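Local coordinates for protein NAD(P)H-flavin oxidoreductase (Staphylococcus epidermidis ATCC 12228, PDB 3GBH) that probably uses bound flavin mononucleotide to pass electrons from NAD(P)H to an acceptor, as a member of the nitroreductase family, at residues V49-W54 with E96-I101; T40-A45 with S144-Q149; W54-V59 with L86-D91; E66-S71 with D174-D179. All coordinates share one frame; numbering follows the deposited sequence.

Contact 1 (V49-W54 with E96-I101); sequences VNMQPW and EKAEQI. With FMN (flavin mononucleotide), chain E.
The Gln52 amide meets Ile101 at its nitrogen end, with NE2 3.6 Å from Ile101 CG2. NE2 donates to Asn50 O, which lies close to the Gln52 amide plane, at 3.0 Å with an N-H...O angle of 163°. That donor stands above the Asn50 carbonyl plane. On one face of the Trp54 ring lie Gln52 CA and Pro53 CD, both toward the rim. This is the FMN-binding loop before strand 54-59 of a nitroreductase fold, packed on the start of helix 98-107. Ile101 points into the loop. Its CD1 lies 3.6 Å from Met51 O, and CG2 is equally near Asn50 O. Met51, a selenomethionine, leaves its backbone with CG turned away from N (chi1 -155°). Bends at chi2 and chi3 then lay its tip on the helix beside Ala98. Both amides reach the second subunit: Asn50 ND2 bonds Val202 O, and Gln52 OE1 accepts from Leu204 N. Loop and helix both border the second subunit, whose Arg18 and Lys22 also bind this FMN. Asn50 CB approaches FMN O4' at 3.5 Å, while Met51 SE touches Ala98 CB at 3.7 Å.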
loop_
_atom_site.group_PDB
_atom_site.type_symbol
_atom_site.label_atom_id
_atom_site.label_comp_id
_atom_site.label_asym_id
_atom_site.label_seq_id
_atom_site.Cartn_x
_atom_site.Cartn_y
_atom_site.Cartn_z
ATOM N N VAL B 49 -1.484 26.476 21.187
ATOM C CA VAL B 49 -2.691 27.330 21.262
ATOM C C VAL B 49 -2.876 28.315 20.103
ATOM O O VAL B 49 -3.503 29.358 20.264
ATOM C CB VAL B 49 -2.867 28.008 22.657
ATOM C CG1 VAL B 49 -3.201 26.912 23.694
ATOM C CG2 VAL B 49 -1.633 28.778 23.076
ATOM N N ASN B 50 -2.369 27.928 18.929
ATOM C CA ASN B 50 -2.420 28.748 17.733
ATOM C C ASN B 50 -1.864 30.163 17.917
ATOM O O ASN B 50 -2.305 31.103 17.253
ATOM C CB ASN B 50 -3.847 28.794 17.192
ATOM C CG ASN B 50 -3.906 29.193 15.726
ATOM O OD1 ASN B 50 -2.992 28.893 14.942
ATOM N ND2 ASN B 50 -4.977 29.881 15.352
HETATM N N MSE B 51 -0.866 30.297 18.778
HETATM C CA MSE B 51 -0.388 31.621 19.145
HETATM C C MSE B 51 0.666 32.127 18.188
HETATM O O MSE B 51 1.007 33.281 18.259
HETATM C CB MSE B 51 0.096 31.653 20.584
HETATM C CG MSE B 51 0.020 33.032 21.201
HETATM SE SE MSE B 51 -1.816 33.653 21.408
HETATM C CE MSE B 51 -2.371 32.459 22.824
ATOM N N GLN B 52 1.173 31.284 17.288
ATOM C CA GLN B 52 1.954 31.769 16.152
ATOM C C GLN B 52 3.071 32.739 16.574
ATOM O O GLN B 52 3.094 33.879 16.163
ATOM C CB GLN B 52 1.005 32.447 15.184
ATOM C CG GLN B 52 -0.048 31.502 14.634
ATOM C CD GLN B 52 -1.139 32.250 13.922
ATOM O OE1 GLN B 52 -0.909 32.872 12.859
ATOM N NE2 GLN B 52 -2.321 32.264 14.530
ATOM N N PRO B 53 4.012 32.273 17.407
ATOM C CA PRO B 53 5.015 33.183 17.979
ATOM C C PRO B 53 6.203 33.535 17.055
ATOM O O PRO B 53 7.138 34.276 17.466
ATOM C CB PRO B 53 5.511 32.397 19.170
ATOM C CG PRO B 53 5.493 30.959 18.693
ATOM C CD PRO B 53 4.226 30.881 17.832
ATOM N N TRP B 54 6.186 33.019 15.831
ATOM C CA TRP B 54 7.315 33.171 14.930
ATOM C C TRP B 54 7.332 34.561 14.337
ATOM O O TRP B 54 6.278 35.120 14.013
ATOM C CB TRP B 54 7.272 32.157 13.798
ATOM C CG TRP B 54 5.897 31.900 13.248
ATOM C CD1 TRP B 54 5.133 32.756 12.519
ATOM C CD2 TRP B 54 5.115 30.708 13.419
ATOM N NE1 TRP B 54 3.940 32.161 12.188
ATOM C CE2 TRP B 54 3.899 30.906 12.743
ATOM C CE3 TRP B 54 5.336 29.492 14.066
ATOM C CZ2 TRP B 54 2.904 29.939 12.705
ATOM C CZ3 TRP B 54 4.351 28.528 14.035
ATOM C CH2 TRP B 54 3.161 28.743 13.359
ATOM N N GLU B 96 0.521 38.573 23.518
ATOM C CA GLU B 96 0.040 39.918 23.209
ATOM C C GLU B 96 -0.803 39.954 21.927
ATOM O O GLU B 96 -1.552 40.893 21.739
ATOM C CB GLU B 96 1.189 40.942 23.147
ATOM C CG GLU B 96 1.896 41.175 24.475
ATOM C CD GLU B 96 1.059 41.941 25.492
ATOM O OE1 GLU B 96 0.095 42.605 25.088
ATOM O OE2 GLU B 96 1.361 41.871 26.697
ATOM N N LYS B 97 -0.683 38.952 21.058
ATOM C CA LYS B 97 -1.527 38.840 19.842
ATOM C C LYS B 97 -2.775 37.966 19.997
ATOM O O LYS B 97 -3.519 37.734 19.021
ATOM C CB LYS B 97 -0.679 38.326 18.650
ATOM C CG LYS B 97 0.411 39.363 18.196
ATOM C CD LYS B 97 0.922 39.052 16.813
ATOM C CE LYS B 97 2.087 39.973 16.405
ATOM N NZ LYS B 97 1.735 41.397 16.455
ATOM N N ALA B 98 -3.012 37.461 21.206
ATOM C CA ALA B 98 -4.121 36.534 21.449
ATOM C C ALA B 98 -5.476 37.146 21.073
ATOM O O ALA B 98 -6.280 36.510 20.397
ATOM C CB ALA B 98 -4.130 36.090 22.908
ATOM N N GLU B 99 -5.718 38.384 21.488
ATOM C CA GLU B 99 -7.004 39.018 21.227
ATOM C C GLU B 99 -7.217 39.130 19.721
ATOM O O GLU B 99 -8.297 38.843 19.223
ATOM C CB GLU B 99 -7.118 40.374 21.929
ATOM C CG GLU B 99 -7.258 40.287 23.487
ATOM C CD GLU B 99 -8.607 39.687 23.949
ATOM O OE1 GLU B 99 -9.524 39.508 23.088
ATOM O OE2 GLU B 99 -8.744 39.412 25.177
ATOM N N GLN B 100 -6.153 39.482 18.997
ATOM C CA GLN B 100 -6.218 39.617 17.536
ATOM C C GLN B 100 -6.536 38.310 16.852
ATOM O O GLN B 100 -7.438 38.252 16.015
ATOM C CB GLN B 100 -4.884 40.132 16.980
ATOM C CG GLN B 100 -4.920 40.380 15.490
ATOM C CD GLN B 100 -3.565 40.731 14.908
ATOM O OE1 GLN B 100 -2.582 40.927 15.638
ATOM N NE2 GLN B 100 -3.505 40.806 13.570
ATOM N N ILE B 101 -5.765 37.271 17.199
ATOM C CA ILE B 101 -5.860 35.956 16.588
ATOM C C ILE B 101 -7.232 35.350 16.843
ATOM O O ILE B 101 -7.953 34.913 15.912
ATOM C CB ILE B 101 -4.729 35.000 17.162
ATOM C CG1 ILE B 101 -3.343 35.452 16.678
ATOM C CG2 ILE B 101 -4.909 33.550 16.722
ATOM C CD1 ILE B 101 -2.169 34.746 17.409
HETATM N N1 FMN E . -3.732 20.610 20.694
HETATM C C2 FMN E . -4.356 19.943 21.729
HETATM O O2 FMN E . -5.538 19.573 21.590
HETATM N N3 FMN E . -3.669 19.704 22.912
HETATM C C4 FMN E . -2.356 20.115 23.086
HETATM O O4 FMN E . -1.800 19.857 24.171
HETATM C C4A FMN E . -1.710 20.812 22.039
HETATM N N5 FMN E . -0.410 21.287 22.168
HETATM C C5A FMN E . 0.271 21.696 21.030
HETATM C C6 FMN E . 1.654 21.868 21.065
HETATM C C7 FMN E . 2.366 22.248 19.957
HETATM C C7M FMN E . 3.863 22.408 20.019
HETATM C C8 FMN E . 1.691 22.475 18.772
HETATM C C8M FMN E . 2.471 22.866 17.558
HETATM C C9 FMN E . 0.318 22.306 18.707
HETATM C C9A FMN E . -0.421 21.923 19.839
HETATM N N10 FMN E . -1.806 21.743 19.808
HETATM C C10 FMN E . -2.419 21.073 20.850
HETATM C "C1'" FMN E . -2.577 21.932 18.507
HETATM C "C2'" FMN E . -2.755 23.421 18.249
HETATM O "O2'" FMN E . -3.841 23.944 19.003
HETATM C "C3'" FMN E . -3.060 23.628 16.774
HETATM O "O3'" FMN E . -1.978 23.180 16.002
HETATM C "C4'" FMN E . -3.394 25.072 16.436
HETATM O "O4'" FMN E . -4.623 25.341 17.096
HETATM C "C5'" FMN E . -3.502 25.242 14.921
HETATM O "O5'" FMN E . -4.545 24.417 14.368
HETATM P P FMN E . -4.209 23.339 13.229
HETATM O O1P FMN E . -5.481 22.573 12.883
HETATM O O2P FMN E . -3.155 22.394 13.750
HETATM O O3P FMN E . -3.641 23.959 12.008
#

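Contact 2 (T40-A45 with S144-Q149); sequences TKATKA and SLMAMQ
A type I beta turn, Ala42 to Ala45, closes helix 32-42 and rests on helix 132-156 through Met146 and Gln149. Gln149 reaches over to the last turn of helix 32-42. With CG anti to the backbone N (chi1 -171°) and the chain extended beyond it, NE2 arrives at Lys41 O. It donates there at 2.8 Å with an N-H...O angle of 154°, and the oxygen lies close to the Gln149 amide plane. Lys41 O also accepts from Lys44 N, so two donors share it. A water 2.7 Å from Gln149 OE1 lies near Lys44 O as well, where any bond is weak. In the nitroreductase fold this joint lies near the centre of the subunit and beside the cofactor: Leu145 of the same helix touches FMN. Lys44 O and Ala45 O also accept from arginines of the second subunit, Arg203 serving both. Selenomethionine Met146 packs along the turn. Its CG is 3.4 Å from Ala42 O, and SE touches Ala42 CB at 4.0 Å. Thr43 CG2 runs beside Met146 CG, pointing the same way. Ala45 CB points at the helix and sits 3.6 Å from Met146 CA.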
loop_
_atom_site.group_PDB
_atom_site.type_symbol
_atom_site.label_atom_id
_atom_site.label_comp_id
_atom_site.label_asym_id
_atom_site.label_seq_id
_atom_site.Cartn_x
_atom_site.Cartn_y
_atom_site.Cartn_z
ATOM N N THR B 40 3.287 32.686 3.447
ATOM C CA THR B 40 1.884 32.411 3.695
ATOM C C THR B 40 1.658 30.888 3.946
ATOM O O THR B 40 1.028 30.519 4.931
ATOM C CB THR B 40 1.017 32.922 2.537
ATOM O OG1 THR B 40 1.155 34.348 2.428
ATOM C CG2 THR B 40 -0.484 32.570 2.735
ATOM N N LYS B 41 2.178 30.025 3.067
ATOM C CA LYS B 41 2.085 28.565 3.244
ATOM C C LYS B 41 2.785 28.039 4.460
ATOM O O LYS B 41 2.297 27.144 5.117
ATOM C CB LYS B 41 2.657 27.839 2.034
ATOM C CG LYS B 41 1.825 27.945 0.840
ATOM C CD LYS B 41 0.710 26.902 0.858
ATOM C CE LYS B 41 -0.330 27.191 -0.229
ATOM N NZ LYS B 41 -1.703 26.951 0.309
ATOM N N ALA B 42 3.963 28.560 4.747
ATOM C CA ALA B 42 4.732 28.105 5.880
ATOM C C ALA B 42 4.000 28.354 7.201
ATOM O O ALA B 42 4.042 27.525 8.121
ATOM C CB ALA B 42 6.093 28.794 5.887
ATOM N N THR B 43 3.346 29.496 7.307
ATOM C CA THR B 43 2.704 29.891 8.568
ATOM C C THR B 43 1.343 29.217 8.768
ATOM O O THR B 43 0.676 29.476 9.771
ATOM C CB THR B 43 2.559 31.410 8.646
ATOM O OG1 THR B 43 1.828 31.869 7.505
ATOM C CG2 THR B 43 3.938 32.059 8.712
ATOM N N LYS B 44 0.947 28.335 7.837
ATOM C CA LYS B 44 -0.133 27.345 8.087
ATOM C C LYS B 44 0.286 26.231 9.041
ATOM O O LYS B 44 -0.532 25.408 9.438
ATOM C CB LYS B 44 -0.662 26.735 6.780
ATOM C CG LYS B 44 -1.437 27.696 5.936
ATOM C CD LYS B 44 -1.871 27.127 4.539
ATOM C CE LYS B 44 -2.975 26.091 4.664
ATOM N NZ LYS B 44 -4.212 26.701 5.188
ATOM N N ALA B 45 1.569 26.185 9.389
ATOM C CA ALA B 45 2.097 25.296 10.416
ATOM C C ALA B 45 1.300 25.437 11.702
ATOM O O ALA B 45 0.783 26.517 12.000
ATOM C CB ALA B 45 3.569 25.643 10.693
ATOM N N SER B 144 10.317 26.281 14.757
ATOM C CA SER B 144 10.937 25.186 14.014
ATOM C C SER B 144 9.931 24.407 13.153
ATOM O O SER B 144 10.238 23.975 12.032
ATOM C CB SER B 144 11.700 24.273 14.992
ATOM O OG SER B 144 12.724 25.032 15.647
ATOM N N LEU B 145 8.718 24.211 13.667
ATOM C CA LEU B 145 7.675 23.581 12.868
ATOM C C LEU B 145 7.416 24.394 11.588
ATOM O O LEU B 145 7.336 23.834 10.489
ATOM C CB LEU B 145 6.391 23.384 13.670
ATOM C CG LEU B 145 6.436 22.444 14.897
ATOM C CD1 LEU B 145 5.127 22.494 15.639
ATOM C CD2 LEU B 145 6.768 21.009 14.474
HETATM N N MSE B 146 7.278 25.715 11.739
HETATM C CA MSE B 146 7.059 26.616 10.611
HETATM C C MSE B 146 8.271 26.598 9.675
HETATM O O MSE B 146 8.119 26.518 8.472
HETATM C CB MSE B 146 6.763 28.017 11.129
HETATM C CG MSE B 146 6.408 29.041 10.096
HETATM SE SE MSE B 146 7.975 29.801 9.243
HETATM C CE MSE B 146 8.711 30.725 10.833
ATOM N N ALA B 147 9.468 26.631 10.238
ATOM C CA ALA B 147 10.698 26.599 9.433
ATOM C C ALA B 147 10.787 25.380 8.489
ATOM O O ALA B 147 11.173 25.535 7.303
ATOM C CB ALA B 147 11.939 26.667 10.327
HETATM N N MSE B 148 10.400 24.189 8.976
HETATM C CA MSE B 148 10.451 23.000 8.124
HETATM C C MSE B 148 9.479 23.174 6.965
HETATM O O MSE B 148 9.805 22.930 5.818
HETATM C CB MSE B 148 10.080 21.741 8.913
HETATM C CG MSE B 148 10.225 20.474 8.100
HETATM SE SE MSE B 148 12.102 19.968 7.860
HETATM C CE MSE B 148 12.293 20.332 5.942
ATOM N N GLN B 149 8.256 23.580 7.269
ATOM C CA GLN B 149 7.285 23.784 6.232
ATOM C C GLN B 149 7.737 24.895 5.259
ATOM O O GLN B 149 7.504 24.788 4.066
ATOM C CB GLN B 149 5.906 24.019 6.838
ATOM C CG GLN B 149 4.777 24.046 5.855
ATOM C CD GLN B 149 3.444 23.722 6.509
ATOM O OE1 GLN B 149 3.246 22.631 7.016
ATOM N NE2 GLN B 149 2.522 24.684 6.491
HETATM O O HOH W 1 0.839 22.572 8.339
#

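Contact 3 (W54-V59 with L86-D91); sequences WRIAVV and LIIFGD
Arg55 turns back at chi2 (-66°) after a chi1 of -56° that leaves CG beside the backbone N, and this bend carries the guanidinium to Asp91. Asp91 meets it with a carboxylate swung to the side of CB opposite its own N. NH2 donates to OD2 at 2.9 Å in a salt bridge, using the anti lone pair of the oxygen. The bond is bent, and OD2 lies out of the guanidinium plane. The two planar groups stand 76° apart, and Asp91 CB lies over one guanidinium face. NH1 takes Trp54 O at 2.8 Å, and a water sits 2.9 Å from NE. Asp91 has a second cation, Arg182, at OD1. The backbones form an antiparallel pair of the central sheet of the nitroreductase fold. Arg55 with Phe89 and Ala57 with Ile87 are hydrogen-bonded pairs; Phe89 N to Arg55 O is nearly straight at 2.9 Å. Strand 54-59 is outermost within the chain, but a strand of the second subunit pairs with it in parallel, and the sheet continues across the interface. On the face of Arg55 and Ala57, the Phe89 ring presents its edge to Arg55 O and Ala57 CB. On the other face Leu86 lies alongside Val58, with CD2 3.7 Å from Val58 CG1. Ile56 CG1 meets Ile88 CG1 at 4.3 Å, and Trp54 CB touches Ile88 CG2 at 4.4 Å.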
loop_
_atom_site.group_PDB
_atom_site.type_symbol
_atom_site.label_atom_id
_atom_site.label_comp_id
_atom_site.label_asym_id
_atom_site.label_seq_id
_atom_site.Cartn_x
_atom_site.Cartn_y
_atom_site.Cartn_z
ATOM N N TRP B 54 6.186 33.019 15.831
ATOM C CA TRP B 54 7.315 33.171 14.930
ATOM C C TRP B 54 7.332 34.561 14.337
ATOM O O TRP B 54 6.278 35.120 14.013
ATOM C CB TRP B 54 7.272 32.157 13.798
ATOM C CG TRP B 54 5.897 31.900 13.248
ATOM C CD1 TRP B 54 5.133 32.756 12.519
ATOM C CD2 TRP B 54 5.115 30.708 13.419
ATOM N NE1 TRP B 54 3.940 32.161 12.188
ATOM C CE2 TRP B 54 3.899 30.906 12.743
ATOM C CE3 TRP B 54 5.336 29.492 14.066
ATOM C CZ2 TRP B 54 2.904 29.939 12.705
ATOM C CZ3 TRP B 54 4.351 28.528 14.035
ATOM C CH2 TRP B 54 3.161 28.743 13.359
ATOM N N ARG B 55 8.546 35.099 14.164
ATOM C CA ARG B 55 8.749 36.413 13.539
ATOM C C ARG B 55 9.915 36.291 12.568
ATOM O O ARG B 55 11.015 35.930 12.967
ATOM C CB ARG B 55 9.081 37.449 14.604
ATOM C CG ARG B 55 8.028 37.559 15.725
ATOM C CD ARG B 55 6.661 38.080 15.266
ATOM N NE ARG B 55 5.773 38.176 16.422
ATOM C CZ ARG B 55 4.820 37.303 16.732
ATOM N NH1 ARG B 55 4.551 36.254 15.963
ATOM N NH2 ARG B 55 4.119 37.491 17.834
ATOM N N ILE B 56 9.683 36.611 11.305
ATOM C CA ILE B 56 10.677 36.383 10.242
ATOM C C ILE B 56 11.300 37.716 9.779
ATOM O O ILE B 56 10.603 38.575 9.242
ATOM C CB ILE B 56 10.051 35.674 9.030
ATOM C CG1 ILE B 56 9.334 34.382 9.470
ATOM C CG2 ILE B 56 11.171 35.387 7.960
ATOM C CD1 ILE B 56 8.557 33.682 8.347
ATOM N N ALA B 57 12.611 37.876 10.003
ATOM C CA ALA B 57 13.390 38.967 9.409
ATOM C C ALA B 57 13.943 38.450 8.078
ATOM O O ALA B 57 14.778 37.544 8.068
ATOM C CB ALA B 57 14.538 39.417 10.355
ATOM N N VAL B 58 13.445 38.994 6.962
ATOM C CA VAL B 58 13.872 38.566 5.629
ATOM C C VAL B 58 14.993 39.527 5.236
ATOM O O VAL B 58 14.735 40.638 4.729
ATOM C CB VAL B 58 12.708 38.639 4.625
ATOM C CG1 VAL B 58 13.143 38.147 3.254
ATOM C CG2 VAL B 58 11.448 37.863 5.155
ATOM N N VAL B 59 16.236 39.126 5.524
ATOM C CA VAL B 59 17.388 39.963 5.236
ATOM C C VAL B 59 17.782 39.838 3.772
ATOM O O VAL B 59 18.362 38.853 3.361
ATOM C CB VAL B 59 18.591 39.620 6.142
ATOM C CG1 VAL B 59 19.782 40.531 5.812
ATOM C CG2 VAL B 59 18.177 39.746 7.607
ATOM N N LEU B 86 16.878 34.448 5.904
ATOM C CA LEU B 86 15.733 34.510 6.793
ATOM C C LEU B 86 16.258 34.269 8.196
ATOM O O LEU B 86 16.961 33.301 8.406
ATOM C CB LEU B 86 14.709 33.442 6.426
ATOM C CG LEU B 86 14.282 33.346 4.956
ATOM C CD1 LEU B 86 13.160 32.329 4.778
ATOM C CD2 LEU B 86 13.860 34.696 4.421
ATOM N N ILE B 87 15.967 35.165 9.131
ATOM C CA ILE B 87 16.284 34.911 10.536
ATOM C C ILE B 87 14.967 34.838 11.290
ATOM O O ILE B 87 14.208 35.805 11.309
ATOM C CB ILE B 87 17.192 35.976 11.126
ATOM C CG1 ILE B 87 18.402 36.222 10.203
ATOM C CG2 ILE B 87 17.668 35.570 12.539
ATOM C CD1 ILE B 87 19.328 37.379 10.664
ATOM N N ILE B 88 14.695 33.681 11.895
ATOM C CA ILE B 88 13.424 33.431 12.547
ATOM C C ILE B 88 13.625 33.566 14.051
ATOM O O ILE B 88 14.491 32.933 14.630
ATOM C CB ILE B 88 12.889 32.046 12.210
ATOM C CG1 ILE B 88 12.649 31.922 10.694
ATOM C CG2 ILE B 88 11.597 31.754 12.984
ATOM C CD1 ILE B 88 12.626 30.498 10.212
ATOM N N PHE B 89 12.834 34.456 14.641
ATOM C CA PHE B 89 12.837 34.767 16.039
ATOM C C PHE B 89 11.530 34.249 16.634
ATOM O O PHE B 89 10.530 34.121 15.934
ATOM C CB PHE B 89 12.878 36.281 16.236
ATOM C CG PHE B 89 14.176 36.927 15.860
ATOM C CD1 PHE B 89 14.430 37.272 14.539
ATOM C CD2 PHE B 89 15.134 37.216 16.837
ATOM C CE1 PHE B 89 15.620 37.872 14.185
ATOM C CE2 PHE B 89 16.317 37.807 16.515
ATOM C CZ PHE B 89 16.581 38.147 15.169
ATOM N N GLY B 90 11.557 33.968 17.924
ATOM C CA GLY B 90 10.376 33.591 18.670
ATOM C C GLY B 90 10.020 34.749 19.592
ATOM O O GLY B 90 10.887 35.336 20.228
ATOM N N ASP B 91 8.749 35.110 19.632
ATOM C CA ASP B 91 8.278 36.198 20.506
ATOM C C ASP B 91 7.904 35.600 21.871
ATOM O O ASP B 91 6.947 34.853 21.983
ATOM C CB ASP B 91 7.079 36.879 19.840
ATOM C CG ASP B 91 6.498 37.988 20.641
ATOM O OD1 ASP B 91 7.043 38.400 21.710
ATOM O OD2 ASP B 91 5.496 38.499 20.136
HETATM O O HOH W 2 5.574 40.797 17.598
#

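Contact 4 (E66-S71 with D174-D179); sequences EKVKES and DIIGYD
Ile175 and Val68 cross at an angle, each offering a methyl branch to the other, with Val68 CG1 4.0 Å from Ile175 CG2. Val68 CG1 also lies 3.6 Å from Ile176 CG2, so one methyl group meets two successive isoleucines. The Val68 and Ile176 side chains likewise run across each other. Ile175 points toward residues 66-71 and splits its two branches. CG2, the branch directed away from the backbone N, comes to 3.4 Å from Lys67 O. CG1 leads instead toward Ser71. There CD1 is 3.0 Å from Ser71 OG, too short for a comfortable contact and best treated as doubtful. No hydrogen bond crosses between the segments, and the join is mainly apolar. Ile176 has CG1 between its backbone N and carbonyl carbon (chi1 73°). From that position its CD1 lies over the centre of the Tyr178 ring, 4.0 Å above the plane, a CH-pi type of packing. Gly177, with a positive phi of 93°, takes the chain out of the helix between these two residues. In the nitroreductase fold the contact joins helix 62-68 and the residues after it, to Ser71, with the short helix 172-176. Beyond it, Ile176 and Tyr178 pack on Ala57 of strand 54-59. Ile176 also touches Leu213 of the second subunit, while Tyr178 OH bonds Glu211 there.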
loop_
_atom_site.group_PDB
_atom_site.type_symbol
_atom_site.label_atom_id
_atom_site.label_comp_id
_atom_site.label_asym_id
_atom_site.label_seq_id
_atom_site.Cartn_x
_atom_site.Cartn_y
_atom_site.Cartn_z
ATOM N N GLU B 66 25.436 43.359 5.059
ATOM C CA GLU B 66 26.702 43.850 5.555
ATOM C C GLU B 66 26.703 43.991 7.074
ATOM O O GLU B 66 27.704 43.671 7.730
ATOM C CB GLU B 66 27.028 45.197 4.936
ATOM C CG GLU B 66 28.356 45.763 5.381
ATOM C CD GLU B 66 29.536 44.879 5.044
ATOM O OE1 GLU B 66 29.496 44.199 4.000
ATOM O OE2 GLU B 66 30.519 44.900 5.823
ATOM N N LYS B 67 25.587 44.476 7.628
ATOM C CA LYS B 67 25.466 44.630 9.073
ATOM C C LYS B 67 25.514 43.317 9.807
ATOM O O LYS B 67 26.056 43.254 10.902
ATOM C CB LYS B 67 24.180 45.364 9.451
ATOM C CG LYS B 67 24.244 46.852 9.168
ATOM C CD LYS B 67 22.908 47.498 9.548
ATOM C CE LYS B 67 22.978 49.008 9.547
ATOM N NZ LYS B 67 21.602 49.604 9.626
ATOM N N VAL B 68 24.938 42.268 9.229
ATOM C CA VAL B 68 24.942 40.974 9.918
ATOM C C VAL B 68 26.118 40.074 9.495
ATOM O O VAL B 68 26.226 38.943 9.972
ATOM C CB VAL B 68 23.638 40.220 9.737
ATOM C CG1 VAL B 68 22.448 41.100 10.111
ATOM C CG2 VAL B 68 23.512 39.694 8.328
ATOM N N LYS B 69 27.016 40.579 8.646
ATOM C CA LYS B 69 28.014 39.724 8.021
ATOM C C LYS B 69 28.884 39.038 9.079
ATOM O O LYS B 69 29.015 37.827 9.067
ATOM C CB LYS B 69 28.869 40.535 7.044
ATOM C CG LYS B 69 29.888 39.734 6.217
ATOM C CD LYS B 69 30.870 40.689 5.493
ATOM N N GLU B 70 29.454 39.802 10.005
ATOM C CA GLU B 70 30.355 39.232 11.018
ATOM C C GLU B 70 29.620 38.211 11.891
ATOM O O GLU B 70 30.200 37.200 12.269
ATOM C CB GLU B 70 31.025 40.333 11.869
ATOM N N SER B 71 28.338 38.452 12.164
ATOM C CA SER B 71 27.529 37.508 12.935
ATOM C C SER B 71 27.300 36.150 12.261
ATOM O O SER B 71 26.849 35.218 12.923
ATOM C CB SER B 71 26.166 38.120 13.268
ATOM O OG SER B 71 26.331 39.339 13.970
ATOM N N ASP B 174 19.863 42.734 18.476
ATOM C CA ASP B 174 20.325 44.108 18.556
ATOM C C ASP B 174 20.793 44.654 17.202
ATOM O O ASP B 174 20.575 45.830 16.885
ATOM C CB ASP B 174 21.478 44.233 19.562
ATOM C CG ASP B 174 21.047 43.953 21.008
ATOM O OD1 ASP B 174 19.904 44.331 21.394
ATOM O OD2 ASP B 174 21.868 43.355 21.756
ATOM N N ILE B 175 21.489 43.818 16.438
ATOM C CA ILE B 175 22.081 44.237 15.174
ATOM C C ILE B 175 20.981 44.593 14.170
ATOM O O ILE B 175 21.064 45.591 13.487
ATOM C CB ILE B 175 23.051 43.149 14.590
ATOM C CG1 ILE B 175 24.298 43.034 15.470
ATOM C CG2 ILE B 175 23.466 43.493 13.166
ATOM C CD1 ILE B 175 25.142 41.799 15.213
ATOM N N ILE B 176 19.935 43.795 14.101
ATOM C CA ILE B 176 18.889 44.050 13.115
ATOM C C ILE B 176 17.780 44.970 13.618
ATOM O O ILE B 176 16.962 45.426 12.829
ATOM C CB ILE B 176 18.304 42.760 12.519
ATOM C CG1 ILE B 176 17.409 42.027 13.504
ATOM C CG2 ILE B 176 19.441 41.827 12.047
ATOM C CD1 ILE B 176 16.821 40.760 12.910
ATOM N N GLY B 177 17.774 45.237 14.923
ATOM C CA GLY B 177 16.841 46.173 15.518
ATOM C C GLY B 177 15.579 45.559 16.058
ATOM O O GLY B 177 14.506 46.152 15.920
ATOM N N TYR B 178 15.688 44.362 16.639
ATOM C CA TYR B 178 14.583 43.737 17.351
ATOM C C TYR B 178 14.916 43.753 18.827
ATOM O O TYR B 178 16.090 43.641 19.213
ATOM C CB TYR B 178 14.370 42.296 16.903
ATOM C CG TYR B 178 13.768 42.105 15.521
ATOM C CD1 TYR B 178 13.706 43.140 14.589
ATOM C CD2 TYR B 178 13.278 40.874 15.148
ATOM C CE1 TYR B 178 13.160 42.932 13.326
ATOM C CE2 TYR B 178 12.738 40.659 13.895
ATOM C CZ TYR B 178 12.675 41.684 12.995
ATOM O OH TYR B 178 12.112 41.446 11.769
ATOM N N ASP B 179 13.884 43.898 19.650
ATOM C CA ASP B 179 14.045 43.975 21.109
ATOM C C ASP B 179 14.611 42.624 21.567
ATOM O O ASP B 179 13.918 41.601 21.482
ATOM C CB ASP B 179 12.667 44.247 21.743
ATOM C CG ASP B 179 12.713 44.402 23.259
ATOM O OD1 ASP B 179 13.670 43.920 23.902
ATOM O OD2 ASP B 179 11.759 45.012 23.797
#

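In the fold
Trp54 belongs to both contact 1 and contact 3, which are also tied by a probable hydrogen bond between Pro53 O and Asp91 N at 2.8 Å. The Trp54 ring rests on contact 2: CE3 is 3.6 Å from Met146 CB, and NE1 is 3.5 Å from Thr43 CG2. Contact 3 extends this core to contact 4, where Phe89 CE1 meets Ile176 CD1 at 3.4 Å. Contacts 1 and 4 do not touch; their nearest atoms are about 8 Å apart. Contacts 1 and 2 supply Asn50 and Leu145 to the FMN pocket, and the Trp54 side chain lies about 7 Å from a bound FMN. Contact 4 is farther off, with the Ser71 side chain about 12 Å from a bound FMN. All four contacts reach the second subunit.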